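Local coordinates for motility-associated killing factor MakB (PDB 6W1W), which probably acts as one component of a tripartite alpha-pore-forming cytotoxin of Vibrio cholerae, at residues A[172-177]-A[195-200]; A[201-204]-A[210-213]. All blocks are in the same frame, centred on the assembly; numbering follows the deposited sequence.

Contact 1 of 2, residues A[172-177]-A[195-200]; sequences QSIASL and SMVTIS
I174, on helix 157-176, meets V197 and I199 of strand 193-203, so that a helix packs against one face of the beta-sheet in this largely helical toxin component. The closer pair is I174 with I199: the two side chains reach toward each other tip to tip, and their CD1 methyls stand 4.0 Å apart. In I199, CG1 lies anti to the carbonyl carbon (chi1 -49°) and the chain is extended beyond it (chi2 176°), which carries CD1 out from the strand to the helix. The second branch of I174 has a looser partner, its CG2 being 4.4 Å from CG1 of V197. V197 and I199 are two apart on the strand, and both point their CB toward the helix, as alternation in a strand requires; I174 thus spans two successive inward positions with its two branches. All three residues are buried, yet only 97 Å² is buried between the segments, both sides summed, and the contact is wholly apolar. V235 of helix 233-245 also touches I174, while I229 of helix 225-230 touches V197. One turn of the helix carries a side-chain bond on its own backbone: S176 OG donates to Q172 O at 3.3 Å.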
ATOM      1  N   GLN A 172     -10.988   8.029 -10.005  1.00107.46           N
ATOM      2  CA  GLN A 172     -10.553   6.797 -10.656  1.00116.20           C
ATOM      3  C   GLN A 172      -9.834   7.039 -11.979  1.00114.46           C
ATOM      4  O   GLN A 172      -8.998   6.218 -12.373  1.00112.72           O
ATOM      5  CB  GLN A 172     -11.740   5.861 -10.888  1.00127.70           C
ATOM      6  CG  GLN A 172     -11.334   4.479 -11.381  1.00138.42           C
ATOM      7  CD  GLN A 172     -12.519   3.568 -11.603  1.00165.86           C
ATOM      8  OE1 GLN A 172     -12.622   2.902 -12.633  1.00179.03           O
ATOM      9  NE2 GLN A 172     -13.423   3.528 -10.631  1.00169.51           N
ATOM     10  N   SER A 173     -10.131   8.141 -12.675  1.00105.18           N
ATOM     11  CA  SER A 173      -9.420   8.424 -13.918  1.00113.77           C
ATOM     12  C   SER A 173      -8.020   8.964 -13.649  1.00104.39           C
ATOM     13  O   SER A 173      -7.087   8.659 -14.404  1.00 90.81           O
ATOM     14  CB  SER A 173     -10.225   9.391 -14.799  1.00104.44           C
ATOM     15  OG  SER A 173     -10.166  10.727 -14.335  1.00100.85           O
ATOM     16  N   ILE A 174      -7.843   9.744 -12.577  1.00 92.44           N
ATOM     17  CA  ILE A 174      -6.498  10.112 -12.151  1.00 84.62           C
ATOM     18  C   ILE A 174      -5.738   8.884 -11.672  1.00 90.02           C
ATOM     19  O   ILE A 174      -4.503   8.855 -11.718  1.00 97.13           O
ATOM     20  CB  ILE A 174      -6.544  11.195 -11.053  1.00 80.13           C
ATOM     21  CG1 ILE A 174      -7.364  12.398 -11.525  1.00 94.98           C
ATOM     22  CG2 ILE A 174      -5.139  11.642 -10.657  1.00 80.32           C
ATOM     23  CD1 ILE A 174      -7.352  13.579 -10.566  1.00 80.99           C
ATOM     24  N   ALA A 175      -6.452   7.851 -11.222  1.00111.95           N
ATOM     25  CA  ALA A 175      -5.790   6.633 -10.780  1.00106.89           C
ATOM     26  C   ALA A 175      -5.313   5.795 -11.959  1.00103.33           C
ATOM     27  O   ALA A 175      -4.375   5.005 -11.812  1.00107.23           O
ATOM     28  CB  ALA A 175      -6.735   5.816  -9.901  1.00109.07           C
ATOM     29  N   SER A 176      -5.942   5.944 -13.130  1.00115.23           N
ATOM     30  CA  SER A 176      -5.526   5.160 -14.289  1.00108.24           C
ATOM     31  C   SER A 176      -4.179   5.618 -14.826  1.00103.38           C
ATOM     32  O   SER A 176      -3.423   4.804 -15.369  1.00107.34           O
ATOM     33  CB  SER A 176      -6.587   5.235 -15.384  1.00105.74           C
ATOM     34  OG  SER A 176      -7.792   4.620 -14.956  1.00120.55           O
ATOM     35  N   LEU A 177      -3.851   6.905 -14.674  1.00 99.62           N
ATOM     36  CA  LEU A 177      -2.572   7.417 -15.150  1.00104.12           C
ATOM     37  C   LEU A 177      -1.388   6.840 -14.389  1.00105.10           C
ATOM     38  O   LEU A 177      -0.251   6.988 -14.851  1.00110.14           O
ATOM     39  CB  LEU A 177      -2.542   8.942 -15.049  1.00 91.65           C
ATOM     40  CG  LEU A 177      -3.856   9.663 -15.350  1.00 95.44           C
ATOM     41  CD1 LEU A 177      -3.718  11.160 -15.122  1.00 97.85           C
ATOM     42  CD2 LEU A 177      -4.326   9.368 -16.764  1.00 94.93           C
ATOM     43  N   SER A 195       4.440  11.036  -6.327  1.00 86.34           N
ATOM     44  CA  SER A 195       4.034  12.430  -6.207  1.00 93.13           C
ATOM     45  C   SER A 195       2.663  12.501  -5.552  1.00 90.87           C
ATOM     46  O   SER A 195       1.786  11.680  -5.840  1.00 90.65           O
ATOM     47  CB  SER A 195       3.991  13.120  -7.577  1.00111.91           C
ATOM     48  OG  SER A 195       5.012  12.641  -8.442  1.00 95.09           O
ATOM     49  N   MET A 196       2.476  13.488  -4.679  1.00 89.04           N
ATOM     50  CA  MET A 196       1.234  13.630  -3.929  1.00100.54           C
ATOM     51  C   MET A 196       0.248  14.481  -4.721  1.00 94.47           C
ATOM     52  O   MET A 196       0.541  15.634  -5.055  1.00 97.93           O
ATOM     53  CB  MET A 196       1.498  14.246  -2.552  1.00105.47           C
ATOM     54  CG  MET A 196       2.308  13.362  -1.610  1.00 96.42           C
ATOM     55  SD  MET A 196       1.650  11.684  -1.437  1.00112.58           S
ATOM     56  CE  MET A 196       0.020  12.007  -0.767  1.00105.15           C
ATOM     57  N   VAL A 197      -0.918  13.916  -5.011  1.00 87.03           N
ATOM     58  CA  VAL A 197      -1.949  14.599  -5.784  1.00 95.74           C
ATOM     59  C   VAL A 197      -3.049  15.009  -4.811  1.00 93.93           C
ATOM     60  O   VAL A 197      -3.866  14.185  -4.388  1.00 81.41           O
ATOM     61  CB  VAL A 197      -2.491  13.717  -6.911  1.00 80.81           C
ATOM     62  CG1 VAL A 197      -3.539  14.468  -7.709  1.00 78.59           C
ATOM     63  CG2 VAL A 197      -1.361  13.254  -7.795  1.00 78.76           C
ATOM     64  N   THR A 198      -3.068  16.288  -4.459  1.00 92.40           N
ATOM     65  CA  THR A 198      -4.156  16.857  -3.679  1.00 90.68           C
ATOM     66  C   THR A 198      -5.316  17.211  -4.604  1.00104.90           C
ATOM     67  O   THR A 198      -5.137  17.955  -5.574  1.00115.13           O
ATOM     68  CB  THR A 198      -3.678  18.100  -2.935  1.00 92.37           C
ATOM     69  OG1 THR A 198      -2.482  17.794  -2.210  1.00 88.83           O
ATOM     70  CG2 THR A 198      -4.754  18.590  -1.980  1.00 80.69           C
ATOM     71  N   ILE A 199      -6.496  16.674  -4.314  1.00 95.98           N
ATOM     72  CA  ILE A 199      -7.742  17.084  -4.956  1.00 96.87           C
ATOM     73  C   ILE A 199      -8.540  17.876  -3.930  1.00 99.17           C
ATOM     74  O   ILE A 199      -8.846  17.364  -2.846  1.00105.55           O
ATOM     75  CB  ILE A 199      -8.554  15.883  -5.462  1.00 80.46           C
ATOM     76  CG1 ILE A 199      -7.678  14.933  -6.273  1.00 79.73           C
ATOM     77  CG2 ILE A 199      -9.742  16.351  -6.286  1.00 81.54           C
ATOM     78  CD1 ILE A 199      -8.409  13.677  -6.703  1.00 79.68           C
ATOM     79  N   SER A 200      -8.890  19.114  -4.270  1.00 93.77           N
ATOM     80  CA  SER A 200      -9.527  20.022  -3.321  1.00 88.40           C
ATOM     81  C   SER A 200     -10.925  20.368  -3.813  1.00 99.21           C
ATOM     82  O   SER A 200     -11.083  21.102  -4.794  1.00104.26           O
ATOM     83  CB  SER A 200      -8.690  21.287  -3.119  1.00 85.09           C
ATOM     84  OG  SER A 200      -9.168  22.357  -3.910  1.00 91.02           O
TER

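Contact 2 of 2, residues A[201-204]-A[210-213]; sequences YGVV and PFLS
Strands 193-203 and 209-220 form an antiparallel beta hairpin, joined here from Y201 to L212 and F211, the two short segments running at 150° with axes 4.5 Å apart at closest approach. Both backbone hydrogen bonds between them are weak: Y201 N donates to L212 O across 2.8 Å but bends to 128° at the hydrogen, and Y201 O accepts from F211 N at 3.4 Å. Next along, G202 and P210 make a non-hydrogen-bonded pair, and their CA atoms come within 4.4 Å. CB of F211 lies 3.8 Å from CA of G202, a glycine. The side chains of Y201 and L212 lie side by side and point the same way, both touching I262 of helix 251-270, which places this face of the hairpin against that helix. F211 touches A255 of the same helix; its CG is anti to the backbone N (chi1 177°), and its ring leads away from the partner strand although its CB points toward it. V203 crosses F211 at a slant, CG1 to CB 4.2 Å. CD2 of L212 approaches CD1 of the Y201 ring obliquely at 4.1 Å.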
ATOM      1  N   TYR A 201     -11.931  19.850  -3.122  1.00107.32           N
ATOM      2  CA  TYR A 201     -13.322  20.099  -3.455  1.00 98.85           C
ATOM      3  C   TYR A 201     -13.818  21.326  -2.700  1.00105.75           C
ATOM      4  O   TYR A 201     -13.161  21.839  -1.788  1.00115.36           O
ATOM      5  CB  TYR A 201     -14.180  18.875  -3.124  1.00 88.43           C
ATOM      6  CG  TYR A 201     -13.668  17.596  -3.752  1.00 96.16           C
ATOM      7  CD1 TYR A 201     -12.684  16.831  -3.126  1.00 88.18           C
ATOM      8  CD2 TYR A 201     -14.158  17.155  -4.969  1.00 85.01           C
ATOM      9  CE1 TYR A 201     -12.203  15.661  -3.703  1.00 82.50           C
ATOM     10  CE2 TYR A 201     -13.686  15.993  -5.553  1.00 84.62           C
ATOM     11  CZ  TYR A 201     -12.711  15.247  -4.920  1.00 96.60           C
ATOM     12  OH  TYR A 201     -12.248  14.091  -5.513  1.00 99.51           O
ATOM     13  N   GLY A 202     -14.999  21.795  -3.097  1.00107.00           N
ATOM     14  CA  GLY A 202     -15.616  22.963  -2.496  1.00100.86           C
ATOM     15  C   GLY A 202     -17.095  22.989  -2.808  1.00112.20           C
ATOM     16  O   GLY A 202     -17.592  22.227  -3.639  1.00127.78           O
ATOM     17  N   VAL A 203     -17.805  23.884  -2.125  1.00110.67           N
ATOM     18  CA  VAL A 203     -19.249  24.030  -2.271  1.00122.89           C
ATOM     19  C   VAL A 203     -19.536  25.452  -2.732  1.00127.79           C
ATOM     20  O   VAL A 203     -19.021  26.413  -2.148  1.00133.38           O
ATOM     21  CB  VAL A 203     -19.987  23.701  -0.959  1.00128.06           C
ATOM     22  CG1 VAL A 203     -19.247  24.298   0.232  1.00136.96           C
ATOM     23  CG2 VAL A 203     -21.426  24.210  -1.009  1.00130.11           C
ATOM     24  N   VAL A 204     -20.364  25.586  -3.768  1.00124.52           N
ATOM     25  CA  VAL A 204     -20.545  26.854  -4.468  1.00145.88           C
ATOM     26  C   VAL A 204     -21.952  27.391  -4.237  1.00151.36           C
ATOM     27  O   VAL A 204     -22.876  26.664  -3.866  1.00143.56           O
ATOM     28  CB  VAL A 204     -20.274  26.715  -5.982  1.00142.50           C
ATOM     29  CG1 VAL A 204     -18.901  26.096  -6.224  1.00155.79           C
ATOM     30  CG2 VAL A 204     -21.373  25.890  -6.662  1.00118.08           C
ATOM     31  N   PRO A 210     -14.045  27.027  -0.198  1.00157.29           N
ATOM     32  CA  PRO A 210     -13.337  25.755   0.007  1.00144.95           C
ATOM     33  C   PRO A 210     -13.980  24.933   1.115  1.00139.50           C
ATOM     34  O   PRO A 210     -14.691  25.447   1.981  1.00152.17           O
ATOM     35  CB  PRO A 210     -11.915  26.183   0.389  1.00124.39           C
ATOM     36  CG  PRO A 210     -12.061  27.565   0.910  1.00138.85           C
ATOM     37  CD  PRO A 210     -13.188  28.188   0.120  1.00148.34           C
ATOM     38  N   PHE A 211     -13.719  23.627   1.078  1.00110.71           N
ATOM     39  CA  PHE A 211     -14.435  22.707   1.951  1.00102.75           C
ATOM     40  C   PHE A 211     -13.582  21.501   2.320  1.00108.99           C
ATOM     41  O   PHE A 211     -13.009  21.452   3.413  1.00137.78           O
ATOM     42  CB  PHE A 211     -15.738  22.275   1.271  1.00101.10           C
ATOM     43  CG  PHE A 211     -16.531  21.261   2.041  1.00114.95           C
ATOM     44  CD1 PHE A 211     -16.551  19.933   1.644  1.00119.41           C
ATOM     45  CD2 PHE A 211     -17.273  21.633   3.144  1.00123.98           C
ATOM     46  CE1 PHE A 211     -17.281  18.997   2.340  1.00124.03           C
ATOM     47  CE2 PHE A 211     -18.006  20.697   3.845  1.00133.15           C
ATOM     48  CZ  PHE A 211     -18.010  19.378   3.441  1.00127.80           C
ATOM     49  N   LEU A 212     -13.489  20.531   1.418  1.00 91.58           N
ATOM     50  CA  LEU A 212     -12.767  19.291   1.661  1.00 91.90           C
ATOM     51  C   LEU A 212     -11.558  19.228   0.739  1.00 95.33           C
ATOM     52  O   LEU A 212     -11.577  19.781  -0.365  1.00106.25           O
ATOM     53  CB  LEU A 212     -13.670  18.076   1.420  1.00 87.37           C
ATOM     54  CG  LEU A 212     -13.265  16.670   1.871  1.00 94.82           C
ATOM     55  CD1 LEU A 212     -14.521  15.848   2.091  1.00 91.73           C
ATOM     56  CD2 LEU A 212     -12.352  15.965   0.870  1.00 85.61           C
ATOM     57  N   SER A 213     -10.509  18.540   1.193  1.00 83.86           N
ATOM     58  CA  SER A 213      -9.299  18.398   0.388  1.00 92.50           C
ATOM     59  C   SER A 213      -8.502  17.216   0.922  1.00 89.67           C
ATOM     60  O   SER A 213      -7.884  17.323   1.983  1.00 99.51           O
ATOM     61  CB  SER A 213      -8.466  19.679   0.423  1.00 92.92           C
ATOM     62  OG  SER A 213      -7.356  19.552   1.296  1.00 92.74           O
TER

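In the fold
Contact 1 comes first along the chain and closes before contact 2 opens; segments 195-200 and 201-204 follow directly on one another, all but V204 lying on strand 193-203. Their centres lie about 17 Å apart, on the same side of the chain's centre, contact 2 being the more remote at about 27 Å against 15 Å. Contact 1 joins the sheet to helix 157-176, whereas contact 2 joins two neighbouring strands of it near the hairpin turn. The two meet where S200 CB lies 3.9 Å from S213 CB. One strand therefore links helix 157-176 to the hairpin in a largely helical chain, which structurally resembles alpha-pore-forming toxins.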